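Local coordinates for protein transcriptional regulator, putative, Mar family (Thermotoga maritima, PDB 2ETH) that probably binds DNA as a dimeric, winged helix-turn-helix transcription regulator of the MarR family, at residues F50-L55 and K62-F67. Residues are numbered along the deposited sequence; the frame is centred on the assembly and turned at random.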
ATOM      1  N   PHE A  50      -8.136  -8.289  -4.662  1.00 42.54           N
ATOM      2  CA  PHE A  50      -8.861  -7.705  -5.799  1.00 43.04           C
ATOM      3  C   PHE A  50      -7.886  -7.383  -6.925  1.00 43.35           C
ATOM      4  O   PHE A  50      -8.081  -7.840  -8.025  1.00 43.70           O
ATOM      5  CB  PHE A  50      -9.667  -6.440  -5.400  1.00 43.34           C
ATOM      6  CG  PHE A  50     -10.335  -5.736  -6.579  1.00 44.80           C
ATOM      7  CD1 PHE A  50     -11.456  -6.301  -7.217  1.00 43.78           C
ATOM      8  CD2 PHE A  50      -9.818  -4.533  -7.080  1.00 43.82           C
ATOM      9  CE1 PHE A  50     -12.044  -5.653  -8.309  1.00 44.27           C
ATOM     10  CE2 PHE A  50     -10.407  -3.894  -8.167  1.00 43.76           C
ATOM     11  CZ  PHE A  50     -11.522  -4.432  -8.770  1.00 42.67           C
ATOM     12  N   LEU A  51      -6.805  -6.655  -6.630  1.00 44.24           N
ATOM     13  CA  LEU A  51      -5.777  -6.327  -7.659  1.00 43.94           C
ATOM     14  C   LEU A  51      -5.080  -7.544  -8.248  1.00 43.65           C
ATOM     15  O   LEU A  51      -4.826  -7.612  -9.471  1.00 43.55           O
ATOM     16  CB  LEU A  51      -4.744  -5.366  -7.104  1.00 44.51           C
ATOM     17  CG  LEU A  51      -5.251  -3.946  -6.792  1.00 45.73           C
ATOM     18  CD1 LEU A  51      -4.188  -3.176  -5.977  1.00 44.33           C
ATOM     19  CD2 LEU A  51      -5.605  -3.216  -8.111  1.00 46.47           C
ATOM     20  N   TYR A  52      -4.790  -8.520  -7.412  1.00 43.49           N
ATOM     21  CA  TYR A  52      -4.186  -9.746  -7.903  1.00 43.60           C
ATOM     22  C   TYR A  52      -5.051 -10.313  -9.006  1.00 43.38           C
ATOM     23  O   TYR A  52      -4.562 -10.540 -10.100  1.00 44.15           O
ATOM     24  CB  TYR A  52      -3.995 -10.740  -6.757  1.00 44.63           C
ATOM     25  CG  TYR A  52      -3.385 -12.056  -7.153  1.00 45.90           C
ATOM     26  CD1 TYR A  52      -2.237 -12.090  -7.930  1.00 47.65           C
ATOM     27  CD2 TYR A  52      -3.942 -13.270  -6.739  1.00 44.50           C
ATOM     28  CE1 TYR A  52      -1.642 -13.296  -8.300  1.00 47.55           C
ATOM     29  CE2 TYR A  52      -3.359 -14.471  -7.096  1.00 46.76           C
ATOM     30  CZ  TYR A  52      -2.187 -14.464  -7.897  1.00 48.65           C
ATOM     31  OH  TYR A  52      -1.564 -15.618  -8.342  1.00 49.86           O
ATOM     32  N   VAL A  53      -6.344 -10.495  -8.760  1.00 42.81           N
ATOM     33  CA  VAL A  53      -7.260 -10.958  -9.828  1.00 42.80           C
ATOM     34  C   VAL A  53      -7.457  -9.955 -10.968  1.00 43.36           C
ATOM     35  O   VAL A  53      -7.528 -10.348 -12.130  1.00 43.21           O
ATOM     36  CB  VAL A  53      -8.694 -11.441  -9.243  1.00 43.81           C
ATOM     37  CG1 VAL A  53      -9.702 -11.788 -10.391  1.00 40.65           C
ATOM     38  CG2 VAL A  53      -8.501 -12.630  -8.315  1.00 39.48           C
ATOM     39  N   ALA A  54      -7.565  -8.662 -10.643  1.00 43.64           N
ATOM     40  CA  ALA A  54      -7.760  -7.631 -11.665  1.00 43.48           C
ATOM     41  C   ALA A  54      -6.563  -7.521 -12.575  1.00 44.64           C
ATOM     42  O   ALA A  54      -6.732  -7.248 -13.755  1.00 44.94           O
ATOM     43  CB  ALA A  54      -8.074  -6.277 -11.030  1.00 42.05           C
ATOM     44  N   LEU A  55      -5.348  -7.713 -12.034  1.00 46.52           N
ATOM     45  CA  LEU A  55      -4.092  -7.557 -12.819  1.00 46.97           C
ATOM     46  C   LEU A  55      -3.672  -8.816 -13.533  1.00 47.37           C
ATOM     47  O   LEU A  55      -3.225  -8.739 -14.664  1.00 48.17           O
ATOM     48  CB  LEU A  55      -2.919  -7.101 -11.969  1.00 46.84           C
ATOM     49  CG  LEU A  55      -2.928  -5.638 -11.608  1.00 47.04           C
ATOM     50  CD1 LEU A  55      -1.826  -5.466 -10.564  1.00 46.56           C
ATOM     51  CD2 LEU A  55      -2.737  -4.765 -12.862  1.00 43.14           C
ATOM     52  N   LYS A  62      -7.223 -21.715  -4.107  1.00 48.70           N
ATOM     53  CA  LYS A  62      -5.828 -22.164  -3.848  1.00 49.29           C
ATOM     54  C   LYS A  62      -4.791 -21.126  -4.216  1.00 49.67           C
ATOM     55  O   LYS A  62      -3.875 -20.874  -3.454  1.00 50.21           O
ATOM     56  CB  LYS A  62      -5.464 -23.416  -4.669  1.00 49.61           C
ATOM     57  CG  LYS A  62      -6.402 -24.569  -4.577  1.00 49.29           C
ATOM     58  N   GLU A  63      -4.924 -20.582  -5.422  1.00 50.30           N
ATOM     59  CA  GLU A  63      -4.003 -19.613  -5.978  1.00 51.15           C
ATOM     60  C   GLU A  63      -3.979 -18.381  -5.120  1.00 51.69           C
ATOM     61  O   GLU A  63      -2.920 -17.793  -4.938  1.00 51.78           O
ATOM     62  CB  GLU A  63      -4.416 -19.213  -7.406  1.00 51.48           C
ATOM     63  CG  GLU A  63      -3.674 -19.904  -8.531  1.00 53.65           C
ATOM     64  CD  GLU A  63      -4.554 -20.345  -9.720  1.00 56.20           C
ATOM     65  OE1 GLU A  63      -5.397 -19.584 -10.253  1.00 57.26           O
ATOM     66  OE2 GLU A  63      -4.375 -21.499 -10.148  1.00 58.46           O
ATOM     67  N   ILE A  64      -5.142 -17.981  -4.593  1.00 52.74           N
ATOM     68  CA  ILE A  64      -5.223 -16.733  -3.822  1.00 52.93           C
ATOM     69  C   ILE A  64      -4.660 -16.973  -2.434  1.00 53.81           C
ATOM     70  O   ILE A  64      -4.017 -16.112  -1.909  1.00 53.34           O
ATOM     71  CB  ILE A  64      -6.673 -16.121  -3.772  1.00 53.30           C
ATOM     72  CG1 ILE A  64      -7.219 -15.883  -5.185  1.00 52.01           C
ATOM     73  CG2 ILE A  64      -6.703 -14.783  -3.016  1.00 51.75           C
ATOM     74  CD1 ILE A  64      -8.688 -15.455  -5.218  1.00 50.90           C
ATOM     75  N   ALA A  65      -4.894 -18.154  -1.864  1.00 55.69           N
ATOM     76  CA  ALA A  65      -4.312 -18.542  -0.581  1.00 56.97           C
ATOM     77  C   ALA A  65      -2.789 -18.540  -0.677  1.00 58.89           C
ATOM     78  O   ALA A  65      -2.117 -17.782   0.026  1.00 59.22           O
ATOM     79  CB  ALA A  65      -4.808 -19.892  -0.171  1.00 56.41           C
ATOM     80  N   GLU A  66      -2.243 -19.344  -1.583  1.00 61.35           N
ATOM     81  CA  GLU A  66      -0.792 -19.375  -1.784  1.00 63.28           C
ATOM     82  C   GLU A  66      -0.255 -17.959  -1.909  1.00 65.37           C
ATOM     83  O   GLU A  66       0.738 -17.616  -1.271  1.00 66.01           O
ATOM     84  CB  GLU A  66      -0.395 -20.230  -2.993  1.00 63.29           C
ATOM     85  CG  GLU A  66      -0.711 -21.716  -2.832  1.00 61.93           C
ATOM     86  N   PHE A  67      -0.936 -17.125  -2.689  1.00 67.98           N
ATOM     87  CA  PHE A  67      -0.531 -15.723  -2.872  1.00 69.68           C
ATOM     88  C   PHE A  67      -0.682 -14.856  -1.624  1.00 71.04           C
ATOM     89  O   PHE A  67       0.109 -13.956  -1.379  1.00 71.38           O
ATOM     90  CB  PHE A  67      -1.363 -15.090  -3.995  1.00 70.51           C
ATOM     91  CG  PHE A  67      -1.537 -13.602  -3.856  1.00 71.13           C
ATOM     92  CD1 PHE A  67      -0.624 -12.744  -4.427  1.00 71.38           C
ATOM     93  CD2 PHE A  67      -2.612 -13.064  -3.143  1.00 71.50           C
ATOM     94  CE1 PHE A  67      -0.769 -11.383  -4.300  1.00 72.40           C
ATOM     95  CE2 PHE A  67      -2.765 -11.695  -3.020  1.00 72.01           C
ATOM     96  CZ  PHE A  67      -1.842 -10.853  -3.595  1.00 72.13           C
TER
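Tyr52 and Phe67 lay their rings one over the other in an offset stack, with centroids 4.1 Å apart and planes within 3° of parallel. Followed outward, the tyrosine first sets its CB over the face of the phenylalanine ring (21° off its normal), 3.8 Å from Phe67 CZ, a CH-pi contact that Phe67 CB returns more off-centre. CG and CD1 then lie over CD1 and CE1 of that ring, CD2 over its CG and CD2; CE1 stays by Phe67 CD1, while Tyr52 CE2 and CZ come 3.7 and 4.0 Å from Phe67 CB. The two side chains thus run in opposite directions. The torsion that places Tyr52 CG anti to its own nitrogen (chi1 179°) sends the ring toward 62-67; the two segment axes approach to 11.3 Å, a separation the stacked rings bridge. Beside the stack, Val53 CG2 meets Ile64 CD1 at 4.2 Å, and Met27 of the second subunit packs against both aromatic side chains. With an alanine replacing Tyr52, Phe67 would probably lose its stacking surface and turn more freely. Helix 44-56 thus meets helix 61-67, the first of the helix-turn-helix, through stacking and apolar contact, with no hydrogen bond between the two segments.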